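Local coordinates for protein acetyltransferase, GNAT family (Colwellia psychrerythraea, PDB 3IWG) that probably transfers an acyl group from an acyl-coenzyme A donor to an acceptor, as GNAT-family enzymes do, at residues A[21-24]-A[30-33]; A[46-51]-A[69-74]; A[58-63]-A[95-100]; A[149-154]-A[168-173]; A[226-231]-A[258-263]. All coordinates share one frame; numbering follows the deposited sequence.

Overall arrangement
The chain carries two GNAT-type halves. Contacts 1, 2 and 3 lie in the first, contacts 4 and 5 in the second. Contacts 2 and 3 interlock through strands 44-50, 53-60 and 65-71: Phe46 N probably bonds to Cys58 O (2.8 Å), and Phe48 CZ packs on Cys58 SG (3.8 Å). Contact 1 packs against strand 65-71, with Tyr23 CE1 3.3 Å from Tyr69 O. Contacts 4 and 5 do not touch; their centres are about 24 Å apart. Contacts 2 and 4 are the farthest pair, about 41 Å between centres. Helix 223-237 of contact 5 follows the glycine-rich turn that, in relatives, probably binds the coenzyme A pyrophosphate.

Contact 1: A[21-24]-A[30-33]; sequences KAYF and PLDG
Leu31 reaches back from the loop to the helix that precedes it and touches Phe24 and Tyr23. The contact is apolar. Leu31 CD1 meets the edge of the Phe24 ring, close to the ring plane and 3.9 Å from Phe24 CD1. The same methyl lies 4.3 Å from Tyr23 CE2, at an oblique angle to that ring. In Leu31, CG stands beside the backbone N and opposite the carbonyl carbon (chi1 -51°), which carries CD1 toward the two aromatics. Within the helix, Tyr23 CD2 sits 4.0 Å over the centre of one face of the Phe24 ring. Tyr203 stacks on Phe24 as well.

Polar bonds fix the loop around this patch. Leu31 N is held by Gln204 OE1. Asp32 is the N-cap of helix 33-39: its OD2 accepts from Trp35 N, and weakly from Met34 N, while OD1 is bonded to Ser245 OG on strand 241-247. That last bond joins the two halves of the chain.

The arrangement is that of the paired helices, here 17-26 and 33-39, that follow the first strand of a GNAT fold, with their short linker tucked against them.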
# COMPACT_ATOMS: atom_id res chain seq x y z
N LYS A 21 -21.80 -10.70 -4.00
CA LYS A 21 -22.76 -9.60 -4.03
C LYS A 21 -24.05 -9.95 -3.29
O LYS A 21 -24.63 -9.11 -2.57
CB LYS A 21 -23.03 -9.13 -5.48
CG LYS A 21 -24.00 -7.92 -5.59
CD LYS A 21 -24.23 -7.44 -7.05
CE LYS A 21 -25.24 -6.22 -7.15
NZ LYS A 21 -26.41 -6.24 -6.15
N ALA A 22 -24.50 -11.19 -3.40
CA ALA A 22 -25.69 -11.59 -2.66
C ALA A 22 -25.37 -11.66 -1.18
O ALA A 22 -26.19 -11.24 -0.34
CB ALA A 22 -26.20 -12.91 -3.16
N TYR A 23 -24.18 -12.16 -0.84
CA TYR A 23 -23.74 -12.19 0.56
C TYR A 23 -23.88 -10.81 1.20
O TYR A 23 -24.58 -10.66 2.18
CB TYR A 23 -22.33 -12.71 0.66
CG TYR A 23 -21.78 -12.74 2.06
CD1 TYR A 23 -22.27 -13.64 3.00
CD2 TYR A 23 -20.76 -11.91 2.44
CE1 TYR A 23 -21.77 -13.69 4.28
CE2 TYR A 23 -20.23 -11.96 3.72
CZ TYR A 23 -20.76 -12.83 4.64
OH TYR A 23 -20.25 -12.89 5.90
N PHE A 24 -23.33 -9.80 0.55
CA PHE A 24 -23.35 -8.43 1.04
C PHE A 24 -24.74 -7.80 1.04
O PHE A 24 -25.11 -7.12 2.02
CB PHE A 24 -22.34 -7.58 0.28
CG PHE A 24 -20.88 -7.95 0.60
CD1 PHE A 24 -20.37 -7.83 1.89
CD2 PHE A 24 -20.03 -8.45 -0.38
CE1 PHE A 24 -19.05 -8.19 2.18
CE2 PHE A 24 -18.73 -8.82 -0.08
CZ PHE A 24 -18.24 -8.69 1.21
N PRO A 30 -24.29 -2.24 6.63
CA PRO A 30 -22.96 -2.39 5.98
C PRO A 30 -21.91 -3.04 6.91
O PRO A 30 -21.87 -2.76 8.11
CB PRO A 30 -22.59 -0.96 5.61
CG PRO A 30 -23.45 -0.09 6.58
CD PRO A 30 -24.74 -0.83 6.67
N LEU A 31 -21.11 -3.95 6.37
CA LEU A 31 -20.08 -4.63 7.12
C LEU A 31 -18.73 -3.87 7.15
O LEU A 31 -18.45 -2.99 6.32
CB LEU A 31 -19.85 -6.02 6.56
CG LEU A 31 -21.12 -6.87 6.41
CD1 LEU A 31 -20.79 -8.19 5.79
CD2 LEU A 31 -21.78 -6.99 7.81
N ASP A 32 -17.90 -4.25 8.10
CA ASP A 32 -16.65 -3.58 8.31
C ASP A 32 -15.67 -3.69 7.14
O ASP A 32 -15.21 -4.77 6.80
CB ASP A 32 -15.91 -4.11 9.52
CG ASP A 32 -14.70 -3.29 9.81
OD1 ASP A 32 -14.89 -2.21 10.41
OD2 ASP A 32 -13.58 -3.67 9.37
N GLY A 33 -15.31 -2.54 6.59
CA GLY A 33 -14.32 -2.48 5.50
C GLY A 33 -13.01 -3.23 5.65
O GLY A 33 -12.57 -3.90 4.72

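Contact 2: A[46-51]-A[69-74]; sequences FGFYVN and YYLQPE
Phe48 and Tyr69 bring two rings together at a slant, with planes at 51° and centroids 5.5 Å apart. The closest atoms are Phe48 CE2 and Tyr69 CE2, at 3.7 Å, and Phe48 CZ is nearly as near. At the edge of the Phe48 ring, in its plane, lies Tyr70 O, 3.8 Å from Phe48 CD2. Leu71 CG approaches the same corner obliquely, 4.4 Å from Phe48 CD2. Phe48 thus sits against three successive residues of the other strand.

Tyr69 has CG anti to its own N (chi1 175°), and its side chain runs across that of Phe48 at about a right angle. Its hydroxyl is bonded to Ser79 OG, so the ring is held at its far end too. With an alanine at Phe48, Tyr69 would probably lose its aromatic neighbour and a gap would open beside Leu71.

Strands 46-50 and 69-71 run nearly parallel, 16° apart, with axes 8.6 Å from each other. They are not sheet neighbours: strand 53-60 runs between them and takes the backbone bonds of Phe48. Helix 76-87 packs over this face, with Leu82 and Ile86 on Phe48 and Phe83 edge-to-face with Tyr69. Tyr70 turns instead to helix 17-26, where it meets Leu19.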
# COMPACT_ATOMS: atom_id res chain seq x y z
N PHE A 46 -13.30 -21.27 -0.55
CA PHE A 46 -13.82 -22.54 -1.02
C PHE A 46 -15.21 -22.31 -1.55
O PHE A 46 -15.93 -21.43 -1.10
CB PHE A 46 -13.83 -23.62 0.07
CG PHE A 46 -12.51 -23.81 0.72
CD1 PHE A 46 -11.63 -24.77 0.27
CD2 PHE A 46 -12.13 -23.00 1.77
CE1 PHE A 46 -10.39 -24.91 0.87
CE2 PHE A 46 -10.90 -23.14 2.37
CZ PHE A 46 -10.03 -24.09 1.93
N GLY A 47 -15.54 -23.12 -2.52
CA GLY A 47 -16.84 -23.12 -3.14
C GLY A 47 -17.56 -24.41 -2.84
O GLY A 47 -16.94 -25.47 -2.58
N PHE A 48 -18.88 -24.28 -2.86
CA PHE A 48 -19.78 -25.33 -2.54
C PHE A 48 -20.53 -25.62 -3.85
O PHE A 48 -21.15 -24.73 -4.47
CB PHE A 48 -20.75 -24.88 -1.45
CG PHE A 48 -20.09 -24.40 -0.17
CD1 PHE A 48 -19.02 -25.10 0.40
CD2 PHE A 48 -20.57 -23.28 0.50
CE1 PHE A 48 -18.42 -24.66 1.59
CE2 PHE A 48 -19.99 -22.86 1.70
CZ PHE A 48 -18.91 -23.56 2.24
N TYR A 49 -20.46 -26.87 -4.26
CA TYR A 49 -20.87 -27.28 -5.57
C TYR A 49 -21.93 -28.34 -5.42
O TYR A 49 -21.70 -29.40 -4.82
CB TYR A 49 -19.69 -27.83 -6.36
CG TYR A 49 -18.71 -26.77 -6.80
CD1 TYR A 49 -17.74 -26.30 -5.93
CD2 TYR A 49 -18.76 -26.25 -8.08
CE1 TYR A 49 -16.82 -25.32 -6.33
CE2 TYR A 49 -17.85 -25.28 -8.50
CZ TYR A 49 -16.88 -24.83 -7.62
OH TYR A 49 -15.97 -23.90 -8.04
N VAL A 50 -23.11 -27.99 -5.91
CA VAL A 50 -24.16 -28.94 -6.16
C VAL A 50 -24.10 -29.23 -7.67
O VAL A 50 -24.26 -28.33 -8.54
CB VAL A 50 -25.54 -28.39 -5.69
CG1 VAL A 50 -26.62 -28.67 -6.73
CG2 VAL A 50 -25.90 -28.98 -4.31
N ASN A 51 -23.75 -30.48 -7.94
CA ASN A 51 -23.86 -31.05 -9.27
C ASN A 51 -23.06 -30.27 -10.29
O ASN A 51 -23.42 -30.21 -11.45
CB ASN A 51 -25.35 -31.13 -9.65
CG ASN A 51 -25.64 -32.26 -10.63
OD1 ASN A 51 -26.58 -33.03 -10.43
ND2 ASN A 51 -24.83 -32.36 -11.68
N TYR A 69 -19.28 -16.98 4.99
CA TYR A 69 -19.99 -18.22 4.64
C TYR A 69 -21.33 -17.86 4.00
O TYR A 69 -22.05 -16.95 4.47
CB TYR A 69 -20.23 -19.06 5.85
CG TYR A 69 -21.06 -20.32 5.59
CD1 TYR A 69 -22.46 -20.29 5.54
CD2 TYR A 69 -20.43 -21.56 5.42
CE1 TYR A 69 -23.20 -21.48 5.29
CE2 TYR A 69 -21.14 -22.71 5.17
CZ TYR A 69 -22.52 -22.67 5.13
OH TYR A 69 -23.17 -23.84 4.92
N TYR A 70 -21.66 -18.53 2.91
CA TYR A 70 -22.89 -18.22 2.22
C TYR A 70 -23.30 -19.41 1.38
O TYR A 70 -22.48 -19.95 0.63
CB TYR A 70 -22.74 -16.98 1.34
CG TYR A 70 -23.97 -16.66 0.56
CD1 TYR A 70 -24.96 -15.88 1.12
CD2 TYR A 70 -24.17 -17.17 -0.71
CE1 TYR A 70 -26.11 -15.59 0.45
CE2 TYR A 70 -25.33 -16.88 -1.42
CZ TYR A 70 -26.31 -16.10 -0.82
OH TYR A 70 -27.48 -15.80 -1.48
N LEU A 71 -24.57 -19.80 1.50
CA LEU A 71 -25.23 -20.76 0.58
C LEU A 71 -26.47 -20.15 -0.02
O LEU A 71 -27.23 -19.46 0.67
CB LEU A 71 -25.68 -22.01 1.33
CG LEU A 71 -24.92 -23.26 0.96
CD1 LEU A 71 -25.45 -24.44 1.76
CD2 LEU A 71 -25.00 -23.54 -0.53
N GLN A 72 -26.72 -20.40 -1.29
CA GLN A 72 -27.98 -19.95 -1.86
C GLN A 72 -29.16 -20.29 -0.91
O GLN A 72 -29.17 -21.32 -0.19
CB GLN A 72 -28.19 -20.47 -3.27
CG GLN A 72 -27.63 -19.51 -4.30
CD GLN A 72 -27.30 -20.20 -5.59
OE1 GLN A 72 -27.65 -21.36 -5.79
NE2 GLN A 72 -26.60 -19.49 -6.49
N PRO A 73 -30.12 -19.36 -0.84
CA PRO A 73 -31.05 -19.30 0.31
C PRO A 73 -31.89 -20.54 0.49
O PRO A 73 -32.32 -20.83 1.61
CB PRO A 73 -31.93 -18.08 -0.00
CG PRO A 73 -31.73 -17.81 -1.48
CD PRO A 73 -30.35 -18.28 -1.81
N GLU A 74 -32.09 -21.28 -0.61
CA GLU A 74 -32.94 -22.45 -0.59
C GLU A 74 -32.31 -23.75 -0.05
O GLU A 74 -32.94 -24.84 -0.19
CB GLU A 74 -33.48 -22.72 -2.01
CG GLU A 74 -32.46 -23.19 -3.03
CD GLU A 74 -31.86 -22.06 -3.87
OE1 GLU A 74 -31.84 -20.88 -3.41
OE2 GLU A 74 -31.39 -22.37 -5.00

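Contact 3: A[58-63]-A[95-100]; sequences CCVNDD and GEVKGA
Val60 and Val97 bring the end of strand 53-60 and the loop before strand 99-103 to 7.6 Å between CA atoms, and Asp63 and Lys98 come to 7.9 Å, with no backbone hydrogen bond between the two segments. Two separate touches hold them.

The buried one is apolar. Val60 CG2 meets Val97 CG2 methyl to methyl at 4.3 Å. Both valines also pack on Leu66, so three residues share this small cluster. Ile94 lies against Val60, and Phe273 against Val97.

Strand 65-71 runs between the two segments in the sheet. It is antiparallel to strand 53-60 and parallel to strand 99-103, and helix 76-87 makes the crossing between the parallel pair. This is the strand-helix-strand order of the GNAT core. Segment 58-63 holds the end of strand 53-60 and most of the turn that leads to strand 65-71. Lys98 has a backbone bond with Gly64, the last residue before strand 65-71.

The second touch is on the surface. Lys98 leaves the backbone with CG beside its N (chi1 -74°) and then runs extended, passing along the carbonyl of Asp63. Its NZ gives a weak hydrogen bond to Asp63 O at 3.4 Å, and CD lies equally near that oxygen. The Asp63 carboxylate makes no salt bridge here, since OD1 is 5.8 Å from Lys98 NZ. Asn61 OD1 braces the turn, accepting from Tyr65 N and weakly from Asp63 N.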
# COMPACT_ATOMS: atom_id res chain seq x y z
N CYS A 58 -17.17 -20.18 1.18
CA CYS A 58 -16.69 -19.64 2.44
C CYS A 58 -15.24 -19.25 2.29
O CYS A 58 -14.61 -19.59 1.30
CB CYS A 58 -16.87 -20.66 3.57
SG CYS A 58 -15.75 -22.01 3.56
N CYS A 59 -14.72 -18.51 3.27
CA CYS A 59 -13.27 -18.24 3.34
C CYS A 59 -12.68 -18.36 4.73
O CYS A 59 -13.33 -18.02 5.75
CB CYS A 59 -12.91 -16.90 2.67
SG CYS A 59 -13.50 -15.49 3.50
N VAL A 60 -11.49 -18.93 4.78
CA VAL A 60 -10.83 -19.23 6.05
C VAL A 60 -9.51 -18.49 6.04
O VAL A 60 -8.71 -18.63 5.12
CB VAL A 60 -10.56 -20.73 6.19
CG1 VAL A 60 -9.85 -21.06 7.54
CG2 VAL A 60 -11.86 -21.53 5.99
N ASN A 61 -9.27 -17.70 7.07
CA ASN A 61 -8.02 -17.01 7.19
C ASN A 61 -6.89 -17.95 7.60
O ASN A 61 -7.09 -19.15 7.80
CB ASN A 61 -8.15 -15.75 8.11
CG ASN A 61 -8.13 -16.06 9.61
OD1 ASN A 61 -7.97 -17.19 10.06
ND2 ASN A 61 -8.32 -15.02 10.38
N ASP A 62 -5.72 -17.36 7.73
CA ASP A 62 -4.50 -18.08 8.09
C ASP A 62 -4.47 -18.73 9.44
O ASP A 62 -3.77 -19.71 9.64
CB ASP A 62 -3.31 -17.11 8.00
CG ASP A 62 -2.67 -17.15 6.66
OD1 ASP A 62 -3.17 -17.95 5.81
OD2 ASP A 62 -1.65 -16.41 6.47
N ASP A 63 -5.21 -18.18 10.38
CA ASP A 63 -5.27 -18.77 11.70
C ASP A 63 -6.25 -19.89 11.78
O ASP A 63 -6.29 -20.56 12.80
CB ASP A 63 -5.57 -17.69 12.72
CG ASP A 63 -4.45 -16.68 12.79
OD1 ASP A 63 -3.32 -17.12 13.06
OD2 ASP A 63 -4.67 -15.47 12.50
N GLY A 95 -10.18 -28.58 5.61
CA GLY A 95 -9.29 -28.97 6.69
C GLY A 95 -9.74 -28.48 8.05
O GLY A 95 -10.91 -28.18 8.27
N GLU A 96 -8.80 -28.41 8.98
CA GLU A 96 -9.11 -28.09 10.36
C GLU A 96 -9.42 -26.60 10.52
O GLU A 96 -8.55 -25.77 10.34
CB GLU A 96 -7.97 -28.55 11.30
CG GLU A 96 -7.73 -27.65 12.53
CD GLU A 96 -7.38 -28.43 13.80
OE1 GLU A 96 -6.56 -29.38 13.73
OE2 GLU A 96 -7.93 -28.08 14.88
N VAL A 97 -10.66 -26.28 10.84
CA VAL A 97 -11.07 -24.91 11.10
C VAL A 97 -11.31 -24.75 12.60
O VAL A 97 -11.98 -25.58 13.21
CB VAL A 97 -12.35 -24.60 10.37
CG1 VAL A 97 -12.82 -23.22 10.74
CG2 VAL A 97 -12.12 -24.72 8.87
N LYS A 98 -10.74 -23.71 13.19
CA LYS A 98 -10.79 -23.52 14.64
C LYS A 98 -12.00 -22.74 15.10
O LYS A 98 -12.39 -22.85 16.27
CB LYS A 98 -9.58 -22.74 15.10
CG LYS A 98 -8.29 -23.51 15.12
CD LYS A 98 -7.15 -22.54 15.41
CE LYS A 98 -5.82 -23.23 15.56
NZ LYS A 98 -4.73 -22.24 15.29
N GLY A 99 -12.56 -21.91 14.21
CA GLY A 99 -13.58 -20.98 14.63
C GLY A 99 -14.07 -20.06 13.55
O GLY A 99 -13.85 -20.26 12.36
N ALA A 100 -14.78 -19.03 13.97
CA ALA A 100 -15.30 -18.09 12.99
C ALA A 100 -15.35 -16.71 13.56
O ALA A 100 -15.47 -16.54 14.79
CB ALA A 100 -16.66 -18.51 12.53

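Contact 4: A[149-154]-A[168-173]; sequences EQLTAF and WLTQYY
Tyr173 and Leu151 bury the most surface here, and Phe154 comes next. Leu151 drives CD1 into the base of Tyr173, 3.4 Å from Tyr173 CB, which is tight packing. Its other branch, CD2, lies across Thr170, 4.1 Å from Thr170 CG2. CG lies opposite the leucine's own N (chi1 177°), which sends the branch toward the facing helix; CD1 goes to Tyr173 and CD2 to Thr170. Thr170 offers its methyl and its backbone O to Leu151; its hydroxyl is bonded to Glu166 O.

Tyr173 then lays its ring beside Phe154. Tyr173 CE2 is 3.5 Å from Phe154 O, and Tyr173 CD2 is 4.0 Å from Phe154 CB. The Phe154 ring itself leads away to Leu182, Leu191 and Ala194 on the strands beneath. An alanine at Leu151 would probably open a gap beside Tyr173 CB and leave the Thr170 methyl without its partner.

Beyond the contact, Glu149 bonds to Ser14 and Thr17 of the second subunit, and Gln171 packs on Gln171 of that subunit. Helices 151-162 and 166-178 are the two successive helices that follow the first strand in a GNAT fold.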
# COMPACT_ATOMS: atom_id res chain seq x y z
N GLU A 149 3.48 15.12 -0.01
CA GLU A 149 4.61 15.61 0.76
C GLU A 149 4.60 15.22 2.24
O GLU A 149 5.65 15.10 2.85
CB GLU A 149 4.77 17.14 0.58
CG GLU A 149 5.10 17.53 -0.90
CD GLU A 149 5.33 19.05 -1.12
OE1 GLU A 149 4.82 19.85 -0.29
OE2 GLU A 149 6.01 19.45 -2.13
N GLN A 150 3.42 14.99 2.79
CA GLN A 150 3.27 14.72 4.21
C GLN A 150 3.19 13.22 4.53
O GLN A 150 2.98 12.84 5.69
CB GLN A 150 1.99 15.42 4.72
CG GLN A 150 1.88 16.91 4.36
CD GLN A 150 0.50 17.51 4.65
OE1 GLN A 150 -0.51 16.90 4.37
NE2 GLN A 150 0.47 18.70 5.22
N LEU A 151 3.36 12.35 3.54
CA LEU A 151 3.18 10.92 3.83
C LEU A 151 4.06 10.48 4.96
O LEU A 151 3.61 9.72 5.82
CB LEU A 151 3.45 10.07 2.59
CG LEU A 151 3.40 8.54 2.63
CD1 LEU A 151 2.02 7.96 2.99
CD2 LEU A 151 3.86 8.00 1.23
N THR A 152 5.32 10.94 4.97
CA THR A 152 6.27 10.38 5.94
C THR A 152 5.87 10.81 7.35
O THR A 152 6.05 10.05 8.32
CB THR A 152 7.80 10.75 5.70
OG1 THR A 152 8.57 10.21 6.81
CG2 THR A 152 8.05 12.29 5.69
N ALA A 153 5.36 12.03 7.47
CA ALA A 153 4.92 12.50 8.77
C ALA A 153 3.74 11.66 9.26
O ALA A 153 3.72 11.19 10.41
CB ALA A 153 4.57 13.99 8.71
N PHE A 154 2.78 11.38 8.38
CA PHE A 154 1.70 10.48 8.78
C PHE A 154 2.20 9.10 9.20
O PHE A 154 1.75 8.51 10.17
CB PHE A 154 0.67 10.40 7.68
CG PHE A 154 -0.32 11.55 7.67
CD1 PHE A 154 -1.47 11.54 8.47
CD2 PHE A 154 -0.11 12.64 6.87
CE1 PHE A 154 -2.38 12.62 8.42
CE2 PHE A 154 -1.01 13.71 6.83
CZ PHE A 154 -2.14 13.71 7.61
N TRP A 168 4.51 -1.08 5.55
CA TRP A 168 3.06 -1.24 5.37
C TRP A 168 2.28 0.09 5.38
O TRP A 168 1.52 0.40 4.44
CB TRP A 168 2.53 -2.15 6.45
CG TRP A 168 1.18 -2.59 6.17
CD1 TRP A 168 0.82 -3.66 5.43
CD2 TRP A 168 -0.03 -1.97 6.61
NE1 TRP A 168 -0.53 -3.76 5.38
CE2 TRP A 168 -1.08 -2.72 6.08
CE3 TRP A 168 -0.32 -0.83 7.37
CZ2 TRP A 168 -2.40 -2.40 6.29
CZ3 TRP A 168 -1.61 -0.50 7.58
CH2 TRP A 168 -2.65 -1.29 7.07
N LEU A 169 2.50 0.89 6.42
CA LEU A 169 1.91 2.23 6.53
C LEU A 169 2.21 3.09 5.32
O LEU A 169 1.35 3.86 4.86
CB LEU A 169 2.39 2.91 7.78
CG LEU A 169 1.61 2.97 9.07
CD1 LEU A 169 0.17 2.44 9.06
CD2 LEU A 169 2.43 2.39 10.22
N THR A 170 3.42 2.97 4.78
CA THR A 170 3.79 3.77 3.63
C THR A 170 2.89 3.44 2.45
O THR A 170 2.43 4.34 1.72
CB THR A 170 5.29 3.56 3.26
OG1 THR A 170 6.10 3.84 4.40
CG2 THR A 170 5.72 4.48 2.10
N GLN A 171 2.57 2.17 2.28
CA GLN A 171 1.66 1.80 1.17
C GLN A 171 0.23 2.14 1.50
O GLN A 171 -0.49 2.68 0.68
CB GLN A 171 1.78 0.32 0.80
CG GLN A 171 3.18 -0.09 0.20
CD GLN A 171 3.58 0.68 -1.06
OE1 GLN A 171 2.79 0.87 -1.99
NE2 GLN A 171 4.82 1.11 -1.09
N TYR A 172 -0.20 1.82 2.69
CA TYR A 172 -1.62 2.02 3.05
C TYR A 172 -2.00 3.50 3.00
O TYR A 172 -2.98 3.90 2.37
CB TYR A 172 -1.84 1.50 4.43
CG TYR A 172 -3.20 1.72 4.97
CD1 TYR A 172 -4.22 0.82 4.71
CD2 TYR A 172 -3.46 2.81 5.79
CE1 TYR A 172 -5.51 1.06 5.21
CE2 TYR A 172 -4.72 3.06 6.27
CZ TYR A 172 -5.73 2.19 5.99
OH TYR A 172 -6.96 2.41 6.50
N TYR A 173 -1.13 4.31 3.58
CA TYR A 173 -1.31 5.74 3.57
C TYR A 173 -1.06 6.35 2.20
O TYR A 173 -1.76 7.24 1.82
CB TYR A 173 -0.46 6.39 4.65
CG TYR A 173 -1.00 6.36 6.06
CD1 TYR A 173 -2.38 6.30 6.33
CD2 TYR A 173 -0.14 6.53 7.14
CE1 TYR A 173 -2.84 6.34 7.66
CE2 TYR A 173 -0.60 6.59 8.47
CZ TYR A 173 -1.94 6.50 8.72
OH TYR A 173 -2.33 6.58 10.02

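Contact 5: A[226-231]-A[258-263]; sequences KVLTFL and AHAGFT
Leu228 and Thr229, in the middle of helix 223-237, face Ala260, the residue at which helix 251-259 gives up its helical geometry. The backbones come close: the CA atoms of Thr229 and Ala260 are 5.9 Å apart. The arrangement belongs to the GNAT fold: helix 223-237 meets the end of helix 251-259, which leads into the last long strand, here 262-273. Gly261 makes the turn between helix and strand. Its positive phi (86°) suits a glycine, and its N bonds back to Ala258 O at 3.2 Å.

The small side chain of Ala260 is consistent with this close approach. Its CB points to the helix and lies 3.8 Å from Leu228 CB. Leu228 also brings up CD1, so two carbons of one side chain meet the same methyl. In Leu228, CG stands beside the backbone N (chi1 -78°), and the rest of the branch goes on to Ile257 and to Met212 on strand 207-214.

Thr229 completes the patch from the next position of the helix. Its hydroxyl is satisfied within its own helix, by Lys225 O, and makes only a packing contact here. No hydrogen bond joins the two segments.

Phe262 points toward the helix from just past the turn, but stops short of touching residues 226-231. It packs on Ile257, Leu210 and Thr232 and meets His129 edge-to-face. Ala260 CB lies at the edge of the Phe262 ring, in its plane, while Thr229 OG1 is 4.3 Å from that same Ala260 CB.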
# COMPACT_ATOMS: atom_id res chain seq x y z
N LYS A 226 -13.75 15.31 18.13
CA LYS A 226 -13.76 16.37 17.17
C LYS A 226 -13.38 15.89 15.78
O LYS A 226 -13.89 16.41 14.77
CB LYS A 226 -12.82 17.46 17.62
CG LYS A 226 -13.23 18.12 18.92
CD LYS A 226 -12.82 19.56 18.96
CE LYS A 226 -11.71 19.92 19.95
NZ LYS A 226 -12.31 20.69 21.06
N VAL A 227 -12.51 14.88 15.74
CA VAL A 227 -12.00 14.35 14.48
C VAL A 227 -13.13 13.60 13.81
O VAL A 227 -13.42 13.81 12.64
CB VAL A 227 -10.76 13.43 14.69
CG1 VAL A 227 -10.39 12.73 13.44
CG2 VAL A 227 -9.60 14.24 15.18
N LEU A 228 -13.79 12.76 14.58
CA LEU A 228 -14.93 12.02 14.09
C LEU A 228 -16.02 12.99 13.57
O LEU A 228 -16.58 12.77 12.50
CB LEU A 228 -15.46 11.13 15.20
CG LEU A 228 -14.63 9.88 15.41
CD1 LEU A 228 -15.09 9.16 16.67
CD2 LEU A 228 -14.84 8.95 14.22
N THR A 229 -16.25 14.08 14.28
CA THR A 229 -17.25 15.04 13.85
C THR A 229 -16.88 15.65 12.51
O THR A 229 -17.72 15.77 11.63
CB THR A 229 -17.47 16.14 14.90
OG1 THR A 229 -17.86 15.51 16.13
CG2 THR A 229 -18.58 17.10 14.46
N PHE A 230 -15.61 16.01 12.32
CA PHE A 230 -15.17 16.54 11.03
C PHE A 230 -15.38 15.51 9.93
O PHE A 230 -15.89 15.81 8.86
CB PHE A 230 -13.68 16.87 11.08
CG PHE A 230 -13.11 17.35 9.78
CD1 PHE A 230 -12.63 16.46 8.86
CD2 PHE A 230 -13.03 18.70 9.51
CE1 PHE A 230 -12.11 16.89 7.67
CE2 PHE A 230 -12.49 19.15 8.31
CZ PHE A 230 -12.02 18.25 7.40
N LEU A 231 -14.93 14.31 10.20
CA LEU A 231 -14.88 13.27 9.24
C LEU A 231 -16.31 12.92 8.80
O LEU A 231 -16.54 12.64 7.60
CB LEU A 231 -14.18 12.05 9.84
CG LEU A 231 -12.65 12.05 9.96
CD1 LEU A 231 -12.24 10.79 10.65
CD2 LEU A 231 -11.93 12.18 8.62
N ALA A 258 -19.32 7.33 20.67
CA ALA A 258 -20.71 7.47 21.09
C ALA A 258 -20.96 8.95 21.36
O ALA A 258 -22.06 9.44 21.13
CB ALA A 258 -20.98 6.63 22.29
N HIS A 259 -19.93 9.69 21.80
CA HIS A 259 -20.09 11.14 21.95
C HIS A 259 -20.22 11.84 20.61
O HIS A 259 -20.83 12.90 20.52
CB HIS A 259 -18.90 11.76 22.68
CG HIS A 259 -18.79 11.39 24.12
ND1 HIS A 259 -19.88 10.99 24.88
CD2 HIS A 259 -17.72 11.41 24.96
CE1 HIS A 259 -19.48 10.76 26.12
NE2 HIS A 259 -18.18 10.99 26.19
N ALA A 260 -19.65 11.27 19.55
CA ALA A 260 -19.73 11.88 18.23
C ALA A 260 -21.08 11.59 17.57
O ALA A 260 -21.24 11.83 16.38
CB ALA A 260 -18.56 11.41 17.35
N GLY A 261 -22.06 11.06 18.33
CA GLY A 261 -23.42 10.80 17.82
C GLY A 261 -23.62 9.46 17.11
O GLY A 261 -24.59 9.27 16.35
N PHE A 262 -22.75 8.51 17.38
CA PHE A 262 -22.89 7.17 16.79
C PHE A 262 -23.53 6.19 17.77
O PHE A 262 -23.24 6.26 18.94
CB PHE A 262 -21.52 6.60 16.43
CG PHE A 262 -20.88 7.22 15.22
CD1 PHE A 262 -20.26 8.45 15.31
CD2 PHE A 262 -20.87 6.55 14.01
CE1 PHE A 262 -19.64 9.01 14.18
CE2 PHE A 262 -20.26 7.08 12.91
CZ PHE A 262 -19.65 8.33 12.98
N THR A 263 -24.31 5.25 17.26
CA THR A 263 -24.83 4.14 18.07
C THR A 263 -24.43 2.80 17.48
O THR A 263 -24.05 2.73 16.34
CB THR A 263 -26.33 4.15 18.17
OG1 THR A 263 -26.90 4.06 16.85
CG2 THR A 263 -26.83 5.43 18.88